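Local coordinates for glutathione S-transferase domain (PDB 4HZ2), which binds glutathione and probably acts as a glutathione transferase, built as a dimer with a thioredoxin-like N-terminal domain and a helical C-terminal domain, at residues 67-72 with 84-89; 23-28 with 75-80. All blocks are in the same frame, centred on the assembly; numbering follows the deposited sequence.

Contact 1 of 2, residues 67-72 with 84-89. With GSH (glutathione), chain F.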
# COMPACT_ATOMS: atom_id res chain seq x y z
N ALA B 67 -21.12 -0.46 6.18
CA ALA B 67 -21.12 -0.51 7.64
C ALA B 67 -19.97 -1.39 8.15
O ALA B 67 -19.40 -1.11 9.21
CB ALA B 67 -22.47 -0.98 8.19
N LEU B 68 -19.61 -2.43 7.39
CA LEU B 68 -18.44 -3.27 7.72
C LEU B 68 -17.12 -2.59 7.33
O LEU B 68 -16.12 -2.63 8.07
CB LEU B 68 -18.53 -4.65 7.05
CG LEU B 68 -19.72 -5.52 7.46
CD1 LEU B 68 -19.81 -6.77 6.61
CD2 LEU B 68 -19.63 -5.86 8.95
N ASN B 69 -17.10 -1.98 6.15
CA ASN B 69 -15.87 -1.37 5.64
C ASN B 69 -16.24 -0.11 4.84
O ASN B 69 -16.74 -0.21 3.72
CB ASN B 69 -15.09 -2.37 4.78
CG ASN B 69 -13.83 -1.75 4.20
OD1 ASN B 69 -13.38 -0.71 4.69
ND2 ASN B 69 -13.27 -2.36 3.15
N ALA B 70 -16.00 1.07 5.43
CA ALA B 70 -16.35 2.34 4.79
C ALA B 70 -15.64 2.53 3.44
O ALA B 70 -16.12 3.27 2.59
CB ALA B 70 -16.08 3.52 5.73
N ILE B 71 -14.50 1.87 3.26
CA ILE B 71 -13.75 1.93 2.01
C ILE B 71 -14.54 1.25 0.86
O ILE B 71 -14.36 1.56 -0.32
CB ILE B 71 -12.32 1.31 2.17
CG1 ILE B 71 -11.54 2.02 3.30
CG2 ILE B 71 -11.51 1.45 0.89
CD1 ILE B 71 -10.29 1.30 3.80
N GLY B 72 -15.42 0.32 1.21
CA GLY B 72 -16.24 -0.34 0.20
C GLY B 72 -15.50 -1.34 -0.67
O GLY B 72 -15.82 -1.51 -1.85
N ALA B 84 -14.71 -6.37 12.26
CA ALA B 84 -14.48 -6.42 10.82
C ALA B 84 -13.08 -5.94 10.47
O ALA B 84 -12.71 -4.81 10.77
CB ALA B 84 -15.52 -5.58 10.08
N LEU B 85 -12.32 -6.82 9.82
CA LEU B 85 -10.96 -6.54 9.39
C LEU B 85 -10.97 -6.32 7.87
O LEU B 85 -11.67 -7.01 7.14
CB LEU B 85 -10.04 -7.72 9.75
CG LEU B 85 -9.95 -8.10 11.24
CD1 LEU B 85 -9.01 -9.28 11.45
CD2 LEU B 85 -9.52 -6.92 12.13
N ARG B 86 -10.20 -5.35 7.41
CA ARG B 86 -10.17 -5.02 5.99
C ARG B 86 -8.73 -4.82 5.53
O ARG B 86 -7.79 -4.84 6.37
CB ARG B 86 -10.91 -3.72 5.79
CG ARG B 86 -10.36 -2.66 6.73
CD ARG B 86 -11.01 -1.33 6.52
NE ARG B 86 -10.53 -0.34 7.49
CZ ARG B 86 -11.01 0.90 7.57
NH1 ARG B 86 -11.96 1.27 6.72
NH2 ARG B 86 -10.53 1.77 8.48
N GLU B 87 -8.55 -4.61 4.21
CA GLU B 87 -7.22 -4.46 3.58
C GLU B 87 -6.46 -5.78 3.57
O GLU B 87 -5.92 -6.23 4.59
CB GLU B 87 -6.37 -3.33 4.20
CG GLU B 87 -6.94 -1.95 3.93
CD GLU B 87 -6.92 -1.64 2.44
OE1 GLU B 87 -5.93 -2.05 1.76
OE2 GLU B 87 -7.88 -1.00 1.94
N SER B 88 -6.37 -6.39 2.40
CA SER B 88 -5.80 -7.73 2.31
C SER B 88 -4.43 -7.85 2.95
O SER B 88 -4.13 -8.87 3.55
CB SER B 88 -5.79 -8.25 0.86
OG SER B 88 -4.94 -7.46 0.06
N ASN B 89 -3.56 -6.85 2.78
CA ASN B 89 -2.22 -6.99 3.33
C ASN B 89 -2.22 -6.79 4.87
O ASN B 89 -1.35 -7.36 5.59
CB ASN B 89 -1.23 -6.05 2.64
CG ASN B 89 -0.88 -6.50 1.21
OD1 ASN B 89 -1.34 -7.53 0.73
ND2 ASN B 89 -0.03 -5.73 0.55
N1 GSH F . -6.11 -2.14 -0.86
CA1 GSH F . -7.23 -3.14 -1.00
C1 GSH F . -6.81 -4.51 -0.51
O11 GSH F . -7.63 -5.19 0.17
O12 GSH F . -5.65 -4.93 -0.81
CB1 GSH F . -7.72 -3.26 -2.44
CG1 GSH F . -8.85 -4.27 -2.48
CD1 GSH F . -9.67 -4.16 -3.75
OE1 GSH F . -9.28 -3.46 -4.68
N2 GSH F . -10.79 -4.90 -3.77
CA2 GSH F . -11.65 -4.94 -4.96
C2 GSH F . -13.00 -4.34 -4.67
O2 GSH F . -13.57 -4.58 -3.59
CB2 GSH F . -11.66 -6.38 -5.54
SG2 GSH F . -10.00 -7.16 -5.83
N3 GSH F . -13.54 -3.55 -5.60
CA3 GSH F . -14.25 -2.32 -5.27
C3 GSH F . -15.73 -2.32 -5.57
O31 GSH F . -16.42 -1.36 -5.17
O32 GSH F . -16.21 -3.29 -6.20
O HOH W 1 -13.44 -2.87 8.49
O HOH W 2 -10.51 -2.09 2.35
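Arg86 runs its extended side chain across the amide of Asn69 at about a right angle and ends beside the ethyl arm of Ile71. The amide and guanidinium planes stand 79° apart, with Asn69 OD1 meeting the guanidinium at its edge. Arg86 NH1 donates to Asn69 OD1 at 3.2 Å in a nearly straight bond (170°) that lies almost along the C=O axis. Ile71 N, also 3.2 Å from Asn69 OD1, comes from the opposite face, well above the amide plane and off any lone pair, in a more bent bond (147°) that closes an Asx turn within the type I beta turn 69-72. Asn69 ND2 bonds to Lys73 O, so both ends of the amide are fixed. Ile71 CD1 lies 3.4 Å from Arg86 NH1. Water joins the segments twice: one molecule links Leu68 O to Ala84 O, another Asn69 ND2 to the Glu87 carboxylate.

Glu87 is the N-cap of helix 88-96. Its OE1 accepts from glutathione N1 at 2.6 Å, and next to it Ser88 N and Ser88 OG hold the two oxygens, O11 and O12, of the gamma-glutamyl alpha-carboxylate. The turn after helix 63-68 lies beside strand 84-86, at the edge of the sheet, where Glu114 and Trp115 of the second subunit take up the Arg86 guanidinium by salt bridge and cation-pi contact.

Contact 2 of 2, residues 23-28 with 75-80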
# COMPACT_ATOMS: atom_id res chain seq x y z
N MET B 23 -16.29 -17.20 11.94
CA MET B 23 -15.55 -16.27 11.07
C MET B 23 -16.04 -16.28 9.62
O MET B 23 -16.34 -17.34 9.08
CB MET B 23 -14.06 -16.59 11.14
CG MET B 23 -13.14 -15.57 10.51
SD MET B 23 -11.41 -16.06 10.66
CE MET B 23 -11.07 -15.78 12.40
N ARG B 24 -16.13 -15.10 9.00
CA ARG B 24 -16.64 -14.96 7.62
C ARG B 24 -15.65 -14.18 6.77
O ARG B 24 -15.04 -13.24 7.25
CB ARG B 24 -17.99 -14.20 7.60
CG ARG B 24 -19.22 -15.06 7.81
CD ARG B 24 -20.49 -14.23 8.01
NE ARG B 24 -20.67 -13.88 9.41
CZ ARG B 24 -20.84 -12.64 9.87
NH1 ARG B 24 -20.87 -11.62 9.03
NH2 ARG B 24 -20.99 -12.42 11.17
N ILE B 25 -15.45 -14.59 5.52
CA ILE B 25 -14.72 -13.74 4.57
C ILE B 25 -15.73 -13.25 3.53
O ILE B 25 -16.38 -14.06 2.83
CB ILE B 25 -13.60 -14.46 3.80
CG1 ILE B 25 -12.60 -15.14 4.73
CG2 ILE B 25 -12.85 -13.49 2.86
CD1 ILE B 25 -11.49 -15.88 3.98
N TYR B 26 -15.87 -11.93 3.41
CA TYR B 26 -16.60 -11.33 2.29
C TYR B 26 -15.61 -11.15 1.16
O TYR B 26 -14.61 -10.44 1.34
CB TYR B 26 -17.20 -9.99 2.69
CG TYR B 26 -18.29 -10.14 3.72
CD1 TYR B 26 -17.99 -10.37 5.07
CD2 TYR B 26 -19.62 -10.06 3.34
CE1 TYR B 26 -19.00 -10.54 6.00
CE2 TYR B 26 -20.64 -10.21 4.26
CZ TYR B 26 -20.32 -10.45 5.59
OH TYR B 26 -21.35 -10.60 6.47
N GLY B 27 -15.88 -11.79 0.02
CA GLY B 27 -14.95 -11.73 -1.10
C GLY B 27 -15.57 -12.05 -2.43
O GLY B 27 -16.74 -12.40 -2.53
N MET B 28 -14.76 -11.93 -3.48
CA MET B 28 -15.17 -12.21 -4.85
C MET B 28 -14.32 -13.38 -5.33
O MET B 28 -13.10 -13.33 -5.27
CB MET B 28 -14.90 -10.99 -5.73
CG MET B 28 -15.75 -9.78 -5.39
SD MET B 28 -15.19 -8.34 -6.32
CE MET B 28 -16.18 -7.06 -5.55
N PRO B 75 -11.20 -7.92 0.25
CA PRO B 75 -11.81 -8.75 1.29
C PRO B 75 -12.09 -8.01 2.58
O PRO B 75 -11.40 -7.05 2.94
CB PRO B 75 -10.73 -9.81 1.56
CG PRO B 75 -9.43 -9.10 1.22
CD PRO B 75 -9.80 -8.29 -0.00
N VAL B 76 -13.10 -8.50 3.29
CA VAL B 76 -13.34 -8.11 4.66
C VAL B 76 -13.46 -9.43 5.41
O VAL B 76 -14.11 -10.36 4.94
CB VAL B 76 -14.64 -7.28 4.81
CG1 VAL B 76 -15.04 -7.18 6.26
CG2 VAL B 76 -14.45 -5.88 4.22
N VAL B 77 -12.77 -9.54 6.53
CA VAL B 77 -12.88 -10.72 7.38
C VAL B 77 -13.63 -10.30 8.65
O VAL B 77 -13.23 -9.35 9.32
CB VAL B 77 -11.49 -11.27 7.74
CG1 VAL B 77 -11.59 -12.41 8.77
CG2 VAL B 77 -10.75 -11.71 6.47
N VAL B 78 -14.70 -11.01 8.99
CA VAL B 78 -15.45 -10.69 10.19
C VAL B 78 -15.28 -11.82 11.20
O VAL B 78 -15.55 -12.98 10.89
CB VAL B 78 -16.95 -10.45 9.90
CG1 VAL B 78 -17.67 -10.07 11.18
CG2 VAL B 78 -17.12 -9.36 8.84
N LEU B 79 -14.78 -11.47 12.38
CA LEU B 79 -14.45 -12.44 13.45
C LEU B 79 -15.72 -12.85 14.16
O LEU B 79 -16.76 -12.18 14.04
CB LEU B 79 -13.47 -11.81 14.44
CG LEU B 79 -12.22 -11.14 13.87
CD1 LEU B 79 -11.28 -10.64 14.97
CD2 LEU B 79 -11.51 -12.11 12.95
N ASP B 80 -15.66 -13.94 14.93
CA ASP B 80 -16.87 -14.45 15.56
C ASP B 80 -17.46 -13.45 16.56
O ASP B 80 -18.63 -13.54 16.91
CB ASP B 80 -16.62 -15.81 16.22
CG ASP B 80 -15.43 -15.79 17.16
OD1 ASP B 80 -14.84 -14.70 17.36
OD2 ASP B 80 -15.08 -16.86 17.69
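Met23 lays its CG against Val77 CG1 at 3.9 Å and its methyl CE against Leu79 CD2 at 3.7 Å, on the side to which Ile25 and Val77 point. With CG anti to the backbone N (chi1 -169°) and a bend at chi3, the thioether reaches past Val77 and runs beside Leu79. This is the close-packed side, where Leu41 and Phe95 of the flanking helices also touch Met23. Cutting Met23 back to an alanine would take away the CG and CE contacts and is likely to leave a gap beside Val77 and Leu79, with Phe95 short of a neighbour.

Four backbone hydrogen bonds pair the antiparallel strands. Arg24 and Val78 exchange two, with Val78 N 2.8 Å from Arg24 O, and Tyr26 and Val76 exchange two more; Ile25 and Val77 form the non-hydrogen-bonded pair between them.

The other face is the solvent side, since Arg24 and Tyr26 are partly exposed, yet Val78 is still packed under them: its CG2 meets Tyr26 CE1 at 3.6 Å, and its CB lies over one face of the Arg24 guanidinium. The loose part is the Arg24 end, where NH1 makes a weak bond to Tyr26 OH at 2.8 Å, and the poorly ordered Asp80.

Pro75 follows a cis peptide bond, as in the thioredoxin-like domain of this family, and touches glutathione. Strands 24-27 and 76-78 are the inner pair; the far edge of 24-27 bonds to parallel strand 49-52, while helices 32-43 and 88-96 pack on the Ile25 and Val77 face.

Overall arrangement
Both contacts reach the same sheet, with centres about 9 Å apart; contact 1 does so only through edge strand 84-86. Contact 2 joins two inner strands through backbone bonds and apolar packing, with helices against one face; contact 1 works through side-chain polar bonds, waters and the ligand, with the second subunit alongside. Each is only partly buried. They meet where Leu85 N comes 2.7 Å from Val77 O, a probable hydrogen bond between neighbouring strands, and where Asn69 CB packs on Val76 CG2. At the ligand they converge again: Gly72, Glu87 and Ser88 from contact 1 and Met28 and Pro75 from contact 2 all border the bound glutathione.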